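Local atomic coordinates of mandelate racemase/muconate lactonizing protein (PDB entry 3VC5), a protein that probably dehydrates D-glucarate to 5-dehydro-4-deoxy-D-glucarate with the help of magnesium, as a member of the mandelate racemase/muconate lactonizing enzyme family. Residues Ser336-His342 with His362-Thr368; Tyr164-Tyr170 with Phe205-Lys211; Ala161-Ser165 with Leu347-Thr351. One frame throughout, in Å; residues are numbered along the deposited sequence.

Overall arrangement
Strand 161-169, the first strand of the barrel sheet, enters two of the contacts. Contact 2 closes after helix 189-203, when strand 208-211 pairs with it in parallel as the next strand of the barrel sheet. Contact 1 opens later, at the end of strand 334-337, and closes a loop over helix 344-355 when residues 362-368 return beside 336-342. Contact 3 runs from residues 161-165 to that same helix, so it crosses contact 1, while contacts 1 and 2 follow in series. Residues 362-368 link the last parallel strand to the first two: Asp365 reaches Ser165 and Lys209, and Cys364 N probably bonds to Pro163 O. Contacts 1 and 2 both touch the phosphate.

Contact 1: Ser336-His342 with His362-Thr368; sequences SMHSNSH and HACDTHT. With PO4 (phosphate ion), chain B.
Two edge bonds fix the His367 ring. Its ND1 lies 2.8 Å from Ser339 OG, close to the ring plane, and its NE2 donates to PO4 O2 at 2.7 Å, with a bent N-H...O angle of 137°. Above one face, offset toward the rim, sits the backbone N of Ser341. Replacing His367 by an alanine would probably leave Ser339 OG without its imidazole mate and take one of the donors from the phosphate, which Lys211, Asn42, His47 and Arg421 also hold. A second histidine repeats the theme: His342 NE2 and Thr366 OG1 are 2.7 Å apart, the hydroxyl near the plane of the ring at its edge. A chi1 of 69°, placing CG between the backbone N and the carbonyl carbon, turns this ring toward the neighbouring segment, and Thr366 OG1 is also hydrogen-bonded to Thr368 OG1 at 2.7 Å.

Segment 336-342 leaves the C-terminal end of strand 334-337, and loop 362-368 runs beside it, on the side of the enolase-superfamily barrel where the active site is found; His338, on the first of these segments, is predicted to be a proton acceptor and is bonded through ND1 to Asp311. The two segments run almost in the same direction, with end-to-end vectors 10° apart. Asp365 N donates to Met337 O at 3.0 Å. A water joins the two segments beside this bond, accepting from Ser339 N and donating to Asp365 OD2. The carboxylate is positioned further by Lys209, Arg237 and Ser165. One residue earlier in the loop, Cys364 SG packs on Met337 CB at 3.6 Å, and the methionine's bent end brings CE to 3.8 Å from the same sulfur.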
loop_
_atom_site.group_PDB
_atom_site.type_symbol
_atom_site.label_atom_id
_atom_site.label_comp_id
_atom_site.label_asym_id
_atom_site.label_seq_id
_atom_site.Cartn_x
_atom_site.Cartn_y
_atom_site.Cartn_z
ATOM N N SER A 336 -3.260 12.772 8.442
ATOM C CA SER A 336 -3.975 12.855 9.698
ATOM C C SER A 336 -5.155 11.879 9.574
ATOM O O SER A 336 -5.138 10.999 8.700
ATOM C CB SER A 336 -4.455 14.294 9.925
ATOM O OG SER A 336 -5.093 14.437 11.180
ATOM N N MET A 337 -6.175 12.016 10.422
ATOM C CA MET A 337 -7.298 11.081 10.338
ATOM C C MET A 337 -8.582 11.810 10.668
ATOM O O MET A 337 -8.672 12.468 11.694
ATOM C CB MET A 337 -7.114 9.925 11.340
ATOM C CG MET A 337 -8.135 8.785 11.164
ATOM S SD MET A 337 -7.879 7.361 12.254
ATOM C CE MET A 337 -6.311 6.729 11.628
ATOM N N HIS A 338 -9.577 11.656 9.800
ATOM C CA HIS A 338 -10.908 12.223 9.953
ATOM C C HIS A 338 -11.770 11.284 10.807
ATOM O O HIS A 338 -11.644 10.034 10.734
ATOM C CB HIS A 338 -11.529 12.427 8.553
ATOM C CG HIS A 338 -13.019 12.634 8.561
ATOM N ND1 HIS A 338 -13.930 11.588 8.458
ATOM C CD2 HIS A 338 -13.756 13.773 8.654
ATOM C CE1 HIS A 338 -15.164 12.083 8.484
ATOM N NE2 HIS A 338 -15.082 13.409 8.617
ATOM N N SER A 339 -12.694 11.896 11.545
ATOM C CA SER A 339 -13.622 11.178 12.404
ATOM C C SER A 339 -15.084 11.538 12.036
ATOM O O SER A 339 -15.358 12.678 11.612
ATOM C CB SER A 339 -13.314 11.517 13.877
ATOM O OG SER A 339 -14.297 10.970 14.729
ATOM N N ASN A 340 -16.011 10.587 12.216
ATOM C CA ASN A 340 -17.441 10.893 12.369
ATOM C C ASN A 340 -17.877 10.315 13.732
ATOM O O ASN A 340 -17.187 9.416 14.280
ATOM C CB ASN A 340 -18.297 10.236 11.292
ATOM C CG ASN A 340 -18.268 10.968 9.972
ATOM O OD1 ASN A 340 -17.771 10.426 8.990
ATOM N ND2 ASN A 340 -18.816 12.180 9.925
ATOM N N SER A 341 -19.006 10.784 14.270
ATOM C CA SER A 341 -19.493 10.266 15.564
ATOM C C SER A 341 -19.399 8.755 15.551
ATOM O O SER A 341 -19.951 8.121 14.632
ATOM C CB SER A 341 -20.960 10.637 15.707
ATOM O OG SER A 341 -21.098 12.049 15.606
ATOM N N HIS A 342 -18.771 8.162 16.570
ATOM C CA HIS A 342 -18.456 6.731 16.468
ATOM C C HIS A 342 -18.275 6.103 17.843
ATOM O O HIS A 342 -18.185 6.795 18.873
ATOM C CB HIS A 342 -17.152 6.529 15.639
ATOM C CG HIS A 342 -15.912 7.024 16.328
ATOM N ND1 HIS A 342 -15.291 6.296 17.325
ATOM C CD2 HIS A 342 -15.231 8.202 16.244
ATOM C CE1 HIS A 342 -14.245 6.975 17.781
ATOM N NE2 HIS A 342 -14.189 8.137 17.146
ATOM N N HIS A 362 0.341 12.945 12.432
ATOM C CA HIS A 362 -0.413 14.023 13.054
ATOM C C HIS A 362 -1.421 13.407 14.019
ATOM O O HIS A 362 -1.818 12.248 13.837
ATOM C CB HIS A 362 -1.134 14.850 11.978
ATOM C CG HIS A 362 -0.204 15.611 11.088
ATOM N ND1 HIS A 362 0.210 16.900 11.359
ATOM C CD2 HIS A 362 0.415 15.254 9.937
ATOM C CE1 HIS A 362 1.019 17.315 10.394
ATOM N NE2 HIS A 362 1.168 16.330 9.524
ATOM N N ALA A 363 -1.845 14.160 15.031
ATOM C CA ALA A 363 -2.875 13.664 15.974
ATOM C C ALA A 363 -4.123 13.304 15.179
ATOM O O ALA A 363 -4.503 14.033 14.256
ATOM C CB ALA A 363 -3.219 14.721 17.027
ATOM N N CYS A 364 -4.748 12.168 15.495
ATOM C CA CYS A 364 -5.989 11.803 14.821
ATOM C C CYS A 364 -7.178 12.513 15.434
ATOM O O CYS A 364 -7.199 12.811 16.641
ATOM C CB CYS A 364 -6.251 10.285 14.916
ATOM S SG CYS A 364 -5.000 9.223 14.165
ATOM N N ASP A 365 -8.219 12.724 14.626
ATOM C CA ASP A 365 -9.468 13.283 15.159
ATOM C C ASP A 365 -10.310 12.186 15.786
ATOM O O ASP A 365 -10.256 11.042 15.352
ATOM C CB ASP A 365 -10.268 13.966 14.055
ATOM C CG ASP A 365 -9.621 15.257 13.584
ATOM O OD1 ASP A 365 -8.727 15.786 14.277
ATOM O OD2 ASP A 365 -9.970 15.693 12.466
ATOM N N THR A 366 -11.075 12.540 16.820
ATOM C CA THR A 366 -12.134 11.652 17.307
ATOM C C THR A 366 -13.282 12.457 17.922
ATOM O O THR A 366 -13.051 13.521 18.534
ATOM C CB THR A 366 -11.623 10.627 18.354
ATOM O OG1 THR A 366 -12.714 9.764 18.720
ATOM C CG2 THR A 366 -10.992 11.285 19.574
ATOM N N HIS A 367 -14.514 11.975 17.747
ATOM C CA HIS A 367 -15.689 12.559 18.407
ATOM C C HIS A 367 -15.902 11.971 19.799
ATOM O O HIS A 367 -16.850 12.329 20.481
ATOM C CB HIS A 367 -16.943 12.318 17.579
ATOM C CG HIS A 367 -17.027 13.148 16.326
ATOM N ND1 HIS A 367 -16.262 12.901 15.198
ATOM C CD2 HIS A 367 -17.783 14.234 16.033
ATOM C CE1 HIS A 367 -16.571 13.786 14.259
ATOM N NE2 HIS A 367 -17.499 14.599 14.739
ATOM N N THR A 368 -15.026 11.064 20.213
ATOM C CA THR A 368 -15.269 10.300 21.447
ATOM C C THR A 368 -15.839 11.108 22.634
ATOM O O THR A 368 -16.829 10.700 23.213
ATOM C CB THR A 368 -14.006 9.510 21.871
ATOM O OG1 THR A 368 -13.723 8.489 20.892
ATOM C CG2 THR A 368 -14.191 8.887 23.256
HETATM P P PO4 B . -19.029 16.317 11.532
HETATM O O1 PO4 B . -19.866 17.525 11.713
HETATM O O2 PO4 B . -19.132 15.564 12.841
HETATM O O3 PO4 B . -19.535 15.469 10.441
HETATM O O4 PO4 B . -17.679 16.741 11.252
HETATM O O HOH W 1 -12.361 14.755 11.453
#

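Contact 2: Tyr164-Tyr170 with Phe205-Lys211; sequences YSAYLFY and FRSIKLK. With PO4 (phosphate ion), chain B.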
loop_
_atom_site.group_PDB
_atom_site.type_symbol
_atom_site.label_atom_id
_atom_site.label_comp_id
_atom_site.label_asym_id
_atom_site.label_seq_id
_atom_site.Cartn_x
_atom_site.Cartn_y
_atom_site.Cartn_z
ATOM N N TYR A 164 -4.614 11.829 19.903
ATOM C CA TYR A 164 -5.852 12.361 19.369
ATOM C C TYR A 164 -5.948 13.845 19.708
ATOM O O TYR A 164 -5.404 14.299 20.718
ATOM C CB TYR A 164 -7.099 11.588 19.885
ATOM C CG TYR A 164 -7.267 10.217 19.254
ATOM C CD1 TYR A 164 -8.056 10.046 18.101
ATOM C CD2 TYR A 164 -6.606 9.119 19.773
ATOM C CE1 TYR A 164 -8.193 8.794 17.500
ATOM C CE2 TYR A 164 -6.739 7.868 19.201
ATOM C CZ TYR A 164 -7.520 7.719 18.034
ATOM O OH TYR A 164 -7.648 6.483 17.472
ATOM N N SER A 165 -6.691 14.580 18.890
ATOM C CA SER A 165 -6.989 15.996 19.119
ATOM C C SER A 165 -8.278 16.174 19.917
ATOM O O SER A 165 -9.152 15.286 19.962
ATOM C CB SER A 165 -7.121 16.733 17.773
ATOM O OG SER A 165 -8.195 16.175 17.026
ATOM N N ALA A 166 -8.389 17.339 20.550
ATOM C CA ALA A 166 -9.628 17.801 21.136
ATOM C C ALA A 166 -10.479 18.386 20.012
ATOM O O ALA A 166 -10.086 19.394 19.405
ATOM C CB ALA A 166 -9.325 18.898 22.177
ATOM N N TYR A 167 -11.628 17.769 19.752
ATOM C CA TYR A 167 -12.495 18.156 18.626
ATOM C C TYR A 167 -13.537 19.139 19.167
ATOM O O TYR A 167 -14.556 18.747 19.719
ATOM C CB TYR A 167 -13.184 16.941 18.006
ATOM C CG TYR A 167 -13.494 17.101 16.521
ATOM C CD1 TYR A 167 -13.770 18.349 15.959
ATOM C CD2 TYR A 167 -13.547 15.974 15.691
ATOM C CE1 TYR A 167 -14.038 18.480 14.595
ATOM C CE2 TYR A 167 -13.813 16.101 14.307
ATOM C CZ TYR A 167 -14.075 17.340 13.776
ATOM O OH TYR A 167 -14.314 17.506 12.395
ATOM N N LEU A 168 -13.232 20.427 19.060
ATOM C CA LEU A 168 -14.113 21.457 19.580
ATOM C C LEU A 168 -15.156 21.866 18.539
ATOM O O LEU A 168 -14.873 21.958 17.303
ATOM C CB LEU A 168 -13.306 22.688 20.002
ATOM C CG LEU A 168 -12.058 22.483 20.872
ATOM C CD1 LEU A 168 -11.410 23.833 21.249
ATOM C CD2 LEU A 168 -12.409 21.688 22.155
ATOM N N PHE A 169 -16.336 22.182 19.055
ATOM C CA PHE A 169 -17.447 22.641 18.248
ATOM C C PHE A 169 -18.122 23.802 18.925
ATOM O O PHE A 169 -18.311 23.782 20.144
ATOM C CB PHE A 169 -18.530 21.572 18.149
ATOM C CG PHE A 169 -18.172 20.390 17.267
ATOM C CD1 PHE A 169 -17.368 19.361 17.739
ATOM C CD2 PHE A 169 -18.677 20.304 15.971
ATOM C CE1 PHE A 169 -17.058 18.242 16.925
ATOM C CE2 PHE A 169 -18.361 19.196 15.133
ATOM C CZ PHE A 169 -17.554 18.181 15.604
ATOM N N TYR A 170 -18.572 24.763 18.131
ATOM C CA TYR A 170 -19.623 25.645 18.606
ATOM C C TYR A 170 -20.867 24.787 18.821
ATOM O O TYR A 170 -21.119 23.846 18.063
ATOM C CB TYR A 170 -19.901 26.756 17.601
ATOM C CG TYR A 170 -18.744 27.683 17.370
ATOM C CD1 TYR A 170 -18.449 28.707 18.283
ATOM C CD2 TYR A 170 -17.977 27.591 16.216
ATOM C CE1 TYR A 170 -17.404 29.576 18.062
ATOM C CE2 TYR A 170 -16.932 28.473 15.978
ATOM C CZ TYR A 170 -16.653 29.470 16.906
ATOM O OH TYR A 170 -15.617 30.353 16.677
ATOM N N PHE A 205 -5.789 15.822 25.820
ATOM C CA PHE A 205 -5.457 16.117 24.416
ATOM C C PHE A 205 -4.338 17.149 24.322
ATOM O O PHE A 205 -4.341 18.152 25.047
ATOM C CB PHE A 205 -6.687 16.667 23.680
ATOM C CG PHE A 205 -7.840 15.698 23.609
ATOM C CD1 PHE A 205 -7.646 14.395 23.115
ATOM C CD2 PHE A 205 -9.112 16.057 24.075
ATOM C CE1 PHE A 205 -8.710 13.477 23.048
ATOM C CE2 PHE A 205 -10.197 15.148 23.988
ATOM C CZ PHE A 205 -9.993 13.852 23.470
ATOM N N ARG A 206 -3.392 16.907 23.418
ATOM C CA ARG A 206 -2.245 17.798 23.232
ATOM C C ARG A 206 -2.267 18.538 21.881
ATOM O O ARG A 206 -1.269 19.180 21.496
ATOM C CB ARG A 206 -0.934 17.005 23.411
ATOM C CG ARG A 206 -0.767 16.418 24.839
ATOM C CD ARG A 206 0.491 15.598 24.951
ATOM N NE ARG A 206 0.792 15.253 26.337
ATOM C CZ ARG A 206 1.910 14.644 26.724
ATOM N NH1 ARG A 206 2.824 14.311 25.824
ATOM N NH2 ARG A 206 2.115 14.366 28.005
ATOM N N SER A 207 -3.389 18.425 21.170
ATOM C CA SER A 207 -3.654 19.086 19.895
ATOM C C SER A 207 -5.121 19.499 19.974
ATOM O O SER A 207 -5.926 18.836 20.657
ATOM C CB SER A 207 -3.493 18.108 18.704
ATOM O OG SER A 207 -2.146 17.952 18.323
ATOM N N ILE A 208 -5.473 20.576 19.279
ATOM C CA ILE A 208 -6.831 21.133 19.306
ATOM C C ILE A 208 -7.322 21.414 17.896
ATOM O O ILE A 208 -6.573 21.973 17.092
ATOM C CB ILE A 208 -6.853 22.455 20.100
ATOM C CG1 ILE A 208 -6.489 22.202 21.574
ATOM C CG2 ILE A 208 -8.215 23.103 20.008
ATOM C CD1 ILE A 208 -6.257 23.520 22.345
ATOM N N LYS A 209 -8.572 21.041 17.619
ATOM C CA LYS A 209 -9.226 21.339 16.356
ATOM C C LYS A 209 -10.501 22.108 16.652
ATOM O O LYS A 209 -11.231 21.775 17.580
ATOM C CB LYS A 209 -9.591 20.036 15.647
ATOM C CG LYS A 209 -10.334 20.211 14.362
ATOM C CD LYS A 209 -10.626 18.859 13.748
ATOM C CE LYS A 209 -11.121 19.115 12.326
ATOM N NZ LYS A 209 -11.447 17.917 11.602
ATOM N N LEU A 210 -10.775 23.142 15.868
ATOM C CA LEU A 210 -12.045 23.834 15.967
ATOM C C LEU A 210 -12.840 23.616 14.715
ATOM O O LEU A 210 -12.362 23.947 13.604
ATOM C CB LEU A 210 -11.828 25.345 16.167
ATOM C CG LEU A 210 -13.090 26.233 16.224
ATOM C CD1 LEU A 210 -14.081 25.788 17.316
ATOM C CD2 LEU A 210 -12.737 27.718 16.403
ATOM N N LYS A 211 -14.062 23.099 14.881
ATOM C CA LYS A 211 -15.021 23.012 13.779
ATOM C C LYS A 211 -15.547 24.404 13.481
ATOM O O LYS A 211 -16.173 25.016 14.344
ATOM C CB LYS A 211 -16.208 22.115 14.184
ATOM C CG LYS A 211 -17.171 21.811 13.056
ATOM C CD LYS A 211 -16.435 20.989 11.974
ATOM C CE LYS A 211 -17.050 19.679 11.723
ATOM N NZ LYS A 211 -16.233 18.977 10.658
HETATM P P PO4 B . -19.029 16.317 11.532
HETATM O O1 PO4 B . -19.866 17.525 11.713
HETATM O O2 PO4 B . -19.132 15.564 12.841
HETATM O O3 PO4 B . -19.535 15.469 10.441
HETATM O O4 PO4 B . -17.679 16.741 11.252
HETATM O O HOH W 2 -3.063 14.503 21.962
HETATM O O HOH W 3 -18.619 24.325 15.419
#
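Strands 166-169 and 208-211 are the two parallel strands of a beta-alpha-beta unit connected through helix 189-203, and on one face of the pair Tyr167 meets two lysines. Its OH accepts from Lys209 NZ and from Lys211 NZ, each at 3.0 Å. The Lys209 chain is extended beyond CG and runs alongside the tyrosine, laying CD over one face of the ring, 3.8 Å from its centroid and 22° off the normal, a CH-pi contact. Phe169 CZ lies over the opposite face, offset toward the rim, so the phenol has a neighbour on each side. Lys211 instead bends at chi2 and chi3: CB stays over the face of Phe169, while NZ swings to the edge of the Tyr167 ring and donates to PO4 O4 at 2.7 Å.

The backbone ladder supplies the register. Ala166 N donates to Ser207 O and Leu168 N to Lys209 O, while Ala166 O and Leu168 O accept from Lys209 N and Lys211 N. The strand axes come within 4.7 Å and differ by 25° in direction, and the pair belongs to the parallel barrel sheet of the family's catalytic domain. Lys211 is predicted to be a proton acceptor; its NZ also forms a salt bridge to Asp239, and Lys209 NZ one to Glu264, both acids known to bind magnesium, although no metal is bound to this chain here. On the face turned to helices 189-203 and 217-230 the groups are apolar: Leu168 CD1 touches Ile208 CG2 at 3.5 Å. Just before strand 208-211, the Phe205 ring lies against Ala166, CD2 to CB at 3.4 Å, with Ser165 O over one ring face.

Contact 3: Ala161-Ser165 with Leu347-Thr351; sequences AVPYS and LAAMT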
loop_
_atom_site.group_PDB
_atom_site.type_symbol
_atom_site.label_atom_id
_atom_site.label_comp_id
_atom_site.label_asym_id
_atom_site.label_seq_id
_atom_site.Cartn_x
_atom_site.Cartn_y
_atom_site.Cartn_z
ATOM N N ALA A 161 1.143 4.419 21.754
ATOM C CA ALA A 161 -0.132 5.094 21.934
ATOM C C ALA A 161 -0.344 6.064 20.770
ATOM O O ALA A 161 0.630 6.552 20.199
ATOM C CB ALA A 161 -0.173 5.824 23.288
ATOM N N VAL A 162 -1.603 6.328 20.425
ATOM C CA VAL A 162 -1.950 7.163 19.274
ATOM C C VAL A 162 -2.538 8.458 19.784
ATOM O O VAL A 162 -3.599 8.456 20.424
ATOM C CB VAL A 162 -2.998 6.452 18.421
ATOM C CG1 VAL A 162 -3.552 7.380 17.340
ATOM C CG2 VAL A 162 -2.398 5.159 17.815
ATOM N N PRO A 163 -1.845 9.574 19.543
ATOM C CA PRO A 163 -2.409 10.854 19.973
ATOM C C PRO A 163 -3.652 11.248 19.182
ATOM O O PRO A 163 -3.707 11.055 17.964
ATOM C CB PRO A 163 -1.276 11.864 19.682
ATOM C CG PRO A 163 -0.026 11.028 19.610
ATOM C CD PRO A 163 -0.479 9.718 18.997
ATOM N N TYR A 164 -4.614 11.829 19.903
ATOM C CA TYR A 164 -5.852 12.361 19.369
ATOM C C TYR A 164 -5.948 13.845 19.708
ATOM O O TYR A 164 -5.404 14.299 20.718
ATOM C CB TYR A 164 -7.099 11.588 19.885
ATOM C CG TYR A 164 -7.267 10.217 19.254
ATOM C CD1 TYR A 164 -8.056 10.046 18.101
ATOM C CD2 TYR A 164 -6.606 9.119 19.773
ATOM C CE1 TYR A 164 -8.193 8.794 17.500
ATOM C CE2 TYR A 164 -6.739 7.868 19.201
ATOM C CZ TYR A 164 -7.520 7.719 18.034
ATOM O OH TYR A 164 -7.648 6.483 17.472
ATOM N N SER A 165 -6.691 14.580 18.890
ATOM C CA SER A 165 -6.989 15.996 19.119
ATOM C C SER A 165 -8.278 16.174 19.917
ATOM O O SER A 165 -9.152 15.286 19.962
ATOM C CB SER A 165 -7.121 16.733 17.773
ATOM O OG SER A 165 -8.195 16.175 17.026
ATOM N N LEU A 347 -13.131 3.144 17.265
ATOM C CA LEU A 347 -11.951 3.707 17.972
ATOM C C LEU A 347 -10.806 2.695 18.014
ATOM O O LEU A 347 -9.635 3.064 17.774
ATOM C CB LEU A 347 -12.273 4.143 19.408
ATOM C CG LEU A 347 -11.130 4.890 20.131
ATOM C CD1 LEU A 347 -10.686 6.148 19.416
ATOM C CD2 LEU A 347 -11.560 5.230 21.554
ATOM N N ALA A 348 -11.122 1.413 18.241
ATOM C CA ALA A 348 -10.065 0.376 18.278
ATOM C C ALA A 348 -9.428 0.296 16.877
ATOM O O ALA A 348 -8.204 0.267 16.740
ATOM C CB ALA A 348 -10.633 -0.962 18.661
ATOM N N ALA A 349 -10.278 0.277 15.842
ATOM C CA ALA A 349 -9.767 0.153 14.470
ATOM C C ALA A 349 -8.886 1.356 14.085
ATOM O O ALA A 349 -7.804 1.183 13.518
ATOM C CB ALA A 349 -10.896 -0.024 13.505
ATOM N N MET A 350 -9.357 2.560 14.409
ATOM C CA MET A 350 -8.591 3.782 14.193
ATOM C C MET A 350 -7.234 3.709 14.839
ATOM O O MET A 350 -6.215 4.132 14.268
ATOM C CB MET A 350 -9.362 5.023 14.685
ATOM C CG MET A 350 -10.655 5.277 13.897
ATOM S SD MET A 350 -11.866 6.255 14.849
ATOM C CE MET A 350 -11.185 7.886 14.710
ATOM N N THR A 351 -7.227 3.196 16.061
ATOM C CA THR A 351 -6.023 3.173 16.871
ATOM C C THR A 351 -5.000 2.150 16.358
ATOM O O THR A 351 -3.816 2.458 16.262
ATOM C CB THR A 351 -6.397 2.936 18.349
ATOM O OG1 THR A 351 -7.233 4.026 18.781
ATOM C CG2 THR A 351 -5.147 2.838 19.243
#
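With chi1 at -74°, Tyr164 holds its CG anti to its own carbonyl carbon, and the ring extends toward helix 344-355; Thr351, at chi1 -61°, keeps OG1 beside its backbone N, where the phenol can reach it. The two side chains cross at about a right angle, and Tyr164 OH donates to Thr351 OG1 at 2.8 Å, the acceptor lying near the plane of the ring at its edge. That threonine oxygen in turn donates to Leu347 O at 2.8 Å, one helical turn back, from a position tilted 33° out of the carbonyl plane. Thr351 N reaches the same oxygen from the opposite face, so Leu347 O takes two donors and the hydroxyl is held in a short chain of hydrogen bonds from phenol to helix backbone.

In the fold, this joins the start of the first barrel strand, 161-169, to the helix that follows the last parallel strand, 334-337; Val389 of strand 388-390 also touches Tyr164 and Thr351. Apolar groups lie beside the polar pair. Leu347 CD1 comes to 3.6 Å from Tyr164 OH, and Met350 CB approaches that oxygen equally closely. Farther along the methionine, the chain bends at chi3 and sets CE at the ring edge, 4.2 Å from Tyr164 CE1. Beside the tyrosine, Val162 CG2 lies 3.4 Å from Thr351 O and 3.9 Å from Thr351 CG2, the valine branch crossing the threonine at a slant.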